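Local atomic coordinates of cytochrome c-554 (Nitrosomonas europaea, PDB entry 1FT5), a protein that carries electrons through its four hemes in ammonia oxidation, accepting them directly from hydroxylamine oxidoreductase. Residues A[96-99]-A[100-104]. Residues are numbered along the deposited sequence; the frame is centred on the assembly and turned at random.
With HEM (protoporphyrin IX containing Fe), chain E.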
ATOM      1  N   ARG A  96     -10.470  -4.595   7.467  1.00 17.40           N
ATOM      2  CA  ARG A  96     -11.450  -4.706   8.526  1.00 21.80           C
ATOM      3  C   ARG A  96     -11.662  -6.120   9.077  1.00 19.69           C
ATOM      4  O   ARG A  96     -11.934  -6.224  10.300  1.00 25.31           O
ATOM      5  CB  ARG A  96     -12.800  -4.135   8.075  1.00 20.87           C
ATOM      6  CG  ARG A  96     -13.860  -4.226   9.218  1.00 22.80           C
ATOM      7  CD  ARG A  96     -15.011  -3.302   9.036  1.00 31.67           C
ATOM      8  NE  ARG A  96     -16.056  -3.642  10.025  1.00 29.78           N
ATOM      9  CZ  ARG A  96     -16.255  -2.941  11.139  1.00 28.80           C
ATOM     10  NH1 ARG A  96     -15.498  -1.878  11.406  1.00 29.42           N
ATOM     11  NH2 ARG A  96     -17.200  -3.319  12.001  1.00 28.26           N
ATOM     12  N   ASN A  97     -11.619  -7.136   8.222  1.00 17.82           N
ATOM     13  CA  ASN A  97     -11.868  -8.515   8.620  1.00 17.13           C
ATOM     14  C   ASN A  97     -10.616  -9.244   9.075  1.00 25.48           C
ATOM     15  O   ASN A  97     -10.681 -10.069   9.982  1.00 22.58           O
ATOM     16  CB  ASN A  97     -12.536  -9.307   7.506  1.00 20.34           C
ATOM     17  CG  ASN A  97     -13.962  -8.788   7.204  1.00 21.83           C
ATOM     18  OD1 ASN A  97     -14.540  -8.072   8.013  1.00 25.03           O
ATOM     19  ND2 ASN A  97     -14.480  -9.132   6.042  1.00 25.40           N
ATOM     20  N   PHE A  98      -9.465  -8.939   8.492  1.00 19.53           N
ATOM     21  CA  PHE A  98      -8.299  -9.698   8.923  1.00 20.25           C
ATOM     22  C   PHE A  98      -7.572  -9.144  10.106  1.00 21.93           C
ATOM     23  O   PHE A  98      -6.869  -9.920  10.789  1.00 24.36           O
ATOM     24  CB  PHE A  98      -7.331 -10.005   7.713  1.00 19.68           C
ATOM     25  CG  PHE A  98      -6.488  -8.824   7.184  1.00 17.24           C
ATOM     26  CD1 PHE A  98      -5.501  -8.216   7.978  1.00 16.42           C
ATOM     27  CD2 PHE A  98      -6.616  -8.368   5.835  1.00 16.07           C
ATOM     28  CE1 PHE A  98      -4.658  -7.221   7.518  1.00 17.33           C
ATOM     29  CE2 PHE A  98      -5.748  -7.346   5.358  1.00 17.68           C
ATOM     30  CZ  PHE A  98      -4.787  -6.781   6.176  1.00 17.82           C
ATOM     31  N   ARG A  99      -7.731  -7.861  10.413  1.00 18.28           N
ATOM     32  CA  ARG A  99      -6.979  -7.245  11.486  1.00 20.38           C
ATOM     33  C   ARG A  99      -7.271  -7.881  12.839  1.00 26.81           C
ATOM     34  O   ARG A  99      -6.366  -7.992  13.661  1.00 23.43           O
ATOM     35  CB  ARG A  99      -7.229  -5.757  11.541  1.00 25.12           C
ATOM     36  CG  ARG A  99      -8.597  -5.370  12.004  1.00 31.48           C
ATOM     37  CD  ARG A  99      -8.514  -3.991  12.633  1.00 33.87           C
ATOM     38  NE  ARG A  99      -9.810  -3.337  12.646  1.00 38.90           N
ATOM     39  CZ  ARG A  99     -10.661  -3.431  13.657  1.00 36.76           C
ATOM     40  NH1 ARG A  99     -10.321  -4.162  14.726  1.00 40.46           N
ATOM     41  NH2 ARG A  99     -11.851  -2.847  13.584  1.00 38.39           N
ATOM     42  N   GLY A 100      -8.519  -8.311  13.030  1.00 23.60           N
ATOM     43  CA  GLY A 100      -8.888  -8.959  14.299  1.00 27.11           C
ATOM     44  C   GLY A 100      -8.213 -10.315  14.429  1.00 26.31           C
ATOM     45  O   GLY A 100      -7.957 -10.754  15.593  1.00 26.70           O
ATOM     46  N   ASP A 101      -7.969 -11.018  13.308  1.00 20.66           N
ATOM     47  CA  ASP A 101      -7.259 -12.310  13.287  1.00 24.84           C
ATOM     48  C   ASP A 101      -5.766 -12.044  13.654  1.00 24.57           C
ATOM     49  O   ASP A 101      -5.114 -12.907  14.270  1.00 20.91           O
ATOM     50  CB  ASP A 101      -7.282 -12.988  11.911  1.00 26.73           C
ATOM     51  CG  ASP A 101      -8.517 -13.835  11.660  1.00 35.46           C
ATOM     52  OD1 ASP A 101      -9.600 -13.352  11.956  1.00 34.45           O
ATOM     53  OD2 ASP A 101      -8.386 -14.985  11.148  1.00 36.16           O
ATOM     54  N   HIS A 102      -5.191 -10.895  13.258  1.00 20.66           N
ATOM     55  CA  HIS A 102      -3.773 -10.626  13.658  1.00 16.59           C
ATOM     56  C   HIS A 102      -3.723 -10.536  15.189  1.00 21.29           C
ATOM     57  O   HIS A 102      -2.787 -11.073  15.811  1.00 20.20           O
ATOM     58  CB  HIS A 102      -3.210  -9.331  13.062  1.00 16.18           C
ATOM     59  CG  HIS A 102      -2.974  -9.453  11.593  1.00 18.52           C
ATOM     60  ND1 HIS A 102      -2.063  -8.652  10.903  1.00 17.85           N
ATOM     61  CD2 HIS A 102      -3.609 -10.279  10.726  1.00 18.54           C
ATOM     62  CE1 HIS A 102      -2.198  -9.045   9.628  1.00 13.16           C
ATOM     63  NE2 HIS A 102      -3.103 -10.004   9.465  1.00 16.99           N
ATOM     64  N   ARG A 103      -4.727  -9.891  15.803  1.00 21.82           N
ATOM     65  CA  ARG A 103      -4.772  -9.767  17.272  1.00 21.83           C
ATOM     66  C   ARG A 103      -4.993 -11.136  17.918  1.00 23.81           C
ATOM     67  O   ARG A 103      -4.206 -11.563  18.808  1.00 24.06           O
ATOM     68  CB  ARG A 103      -5.931  -8.843  17.699  1.00 27.77           C
ATOM     69  CG  ARG A 103      -5.942  -8.615  19.215  1.00 32.00           C
ATOM     70  CD  ARG A 103      -7.329  -8.223  19.799  1.00 38.00           C
ATOM     71  NE  ARG A 103      -7.835  -9.290  20.674  1.00 43.31           N
ATOM     72  CZ  ARG A 103      -8.173  -9.134  21.958  1.00 46.22           C
ATOM     73  NH1 ARG A 103      -8.064  -7.940  22.536  1.00 45.21           N
ATOM     74  NH2 ARG A 103      -8.595 -10.183  22.673  1.00 44.47           N
ATOM     75  N   LYS A 104      -5.991 -11.863  17.458  1.00 23.30           N
ATOM     76  CA  LYS A 104      -6.261 -13.163  18.090  1.00 24.23           C
ATOM     77  C   LYS A 104      -5.143 -14.191  17.883  1.00 24.39           C
ATOM     78  O   LYS A 104      -4.775 -14.968  18.797  1.00 22.76           O
ATOM     79  CB  LYS A 104      -7.579 -13.745  17.574  1.00 27.06           C
ATOM     80  CG  LYS A 104      -8.765 -12.821  17.881  1.00 33.72           C
ATOM     81  CD  LYS A 104      -8.656 -12.176  19.275  1.00 37.12           C
ATOM     82  CE  LYS A 104      -9.013 -13.149  20.388  1.00 38.76           C
ATOM     83  NZ  LYS A 104      -9.587 -12.474  21.587  1.00 40.78           N
TER
HETATM   84  CHA HEM E 213       1.565  -9.962  11.031  1.00 18.62           C
HETATM   85  CHB HEM E 213      -0.096  -6.368   8.254  1.00 16.19           C
HETATM   86  CHC HEM E 213      -3.048  -5.003  11.881  1.00 17.77           C
HETATM   87  CHD HEM E 213      -0.583  -7.982  14.904  1.00 16.57           C
HETATM   88  C1A HEM E 213       1.329  -9.134   9.942  1.00 16.05           C
HETATM   89  C2A HEM E 213       1.926  -9.317   8.628  1.00 16.28           C
HETATM   90  C3A HEM E 213       1.495  -8.245   7.874  1.00 17.55           C
HETATM   91  C4A HEM E 213       0.620  -7.490   8.696  1.00 18.27           C
HETATM   92  CMA HEM E 213       1.821  -7.912   6.405  1.00 15.65           C
HETATM   93  CAA HEM E 213       2.816 -10.448   8.204  1.00 17.44           C
HETATM   94  CBA HEM E 213       1.995 -11.667   7.769  1.00 15.29           C
HETATM   95  CGA HEM E 213       2.812 -12.771   7.142  1.00 14.85           C
HETATM   96  O1A HEM E 213       3.535 -13.490   7.946  1.00 22.61           O
HETATM   97  O2A HEM E 213       2.767 -12.997   5.899  1.00 16.62           O
HETATM   98  C1B HEM E 213      -1.030  -5.697   9.028  1.00 17.85           C
HETATM   99  C2B HEM E 213      -1.877  -4.684   8.516  1.00 15.99           C
HETATM  100  C3B HEM E 213      -2.796  -4.355   9.489  1.00 16.55           C
HETATM  101  C4B HEM E 213      -2.458  -5.162  10.639  1.00 17.28           C
HETATM  102  CMB HEM E 213      -1.795  -4.066   7.094  1.00 15.76           C
HETATM  103  CAB HEM E 213      -3.956  -3.317   9.423  1.00 16.63           C
HETATM  104  CBB HEM E 213      -5.162  -3.771   8.579  1.00 16.03           C
HETATM  105  C1C HEM E 213      -2.577  -5.655  13.014  1.00 18.56           C
HETATM  106  C2C HEM E 213      -3.061  -5.348  14.362  1.00 21.81           C
HETATM  107  C3C HEM E 213      -2.290  -6.120  15.193  1.00 19.04           C
HETATM  108  C4C HEM E 213      -1.438  -6.936  14.409  1.00 20.46           C
HETATM  109  CMC HEM E 213      -4.155  -4.325  14.752  1.00 20.81           C
HETATM  110  CAC HEM E 213      -2.265  -6.061  16.733  1.00 22.79           C
HETATM  111  CBC HEM E 213      -3.493  -6.380  17.552  1.00 22.59           C
HETATM  112  C1D HEM E 213       0.156  -8.821  14.070  1.00 20.88           C
HETATM  113  C2D HEM E 213       0.905  -9.936  14.521  1.00 18.90           C
HETATM  114  C3D HEM E 213       1.466 -10.508  13.445  1.00 17.99           C
HETATM  115  C4D HEM E 213       1.065  -9.738  12.303  1.00 16.18           C
HETATM  116  CMD HEM E 213       1.012 -10.374  16.028  1.00 17.60           C
HETATM  117  CAD HEM E 213       2.470 -11.617  13.506  1.00 16.30           C
HETATM  118  CBD HEM E 213       3.886 -11.152  13.735  1.00 16.31           C
HETATM  119  CGD HEM E 213       5.004 -12.198  13.762  1.00 15.59           C
HETATM  120  O1D HEM E 213       6.005 -11.850  14.429  1.00 19.54           O
HETATM  121  O2D HEM E 213       4.894 -13.233  13.111  1.00 17.72           O
HETATM  122  NA  HEM E 213       0.526  -8.006   9.978  1.00 16.35           N
HETATM  123  NB  HEM E 213      -1.371  -6.007  10.350  1.00 13.86           N
HETATM  124  NC  HEM E 213      -1.575  -6.628  13.039  1.00 19.54           N
HETATM  125  ND  HEM E 213       0.254  -8.740  12.686  1.00 14.43           N
HETATM  126 FE   HEM E 213      -0.546  -7.374  11.529  1.00 16.14          FE
HETATM  127  O   HOH W   1     -11.242  -7.847  12.312  1.00 25.61           O
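Phe-98, just before helix 99-112, and His-102 in its first turn lie with ring planes at 25° but slid so far past each other that they barely overlap, their centroids 5.0 Å apart. The contact is made by one side of the phenyl ring, with Phe-98 CD1 3.3 Å from His-102 NE2. Having CG between its backbone N and carbonyl carbon (chi1 74°) sets the phenyl ring beside the heme rim, where Phe-98 CE1 packs 3.6 Å from HEM CBB, the methyl carbon of a thioether-bearing side arm. The imidazole is fixed at both nitrogens: His-102 ND1 binds HEM FE at 2.1 Å, opposite His-15, while NE2 is hydrogen-bonded to Gln-126. The main chain is tied as well, His-102 N donating to Phe-98 O at 3.1 Å. Replacing Phe-98 with alanine is likely to open a gap beside the imidazole and the heme side arm, leaving His-102 less firmly braced on that flank. At the helix start, a water accepts from Gly-100 N and donates to Arg-96 O, while Arg-99 extends to a salt bridge with Glu-6. Ligation through ND1 rather than the usual NE2 distinguishes this helix-borne distal ligand within a bis-histidine c-type heme site.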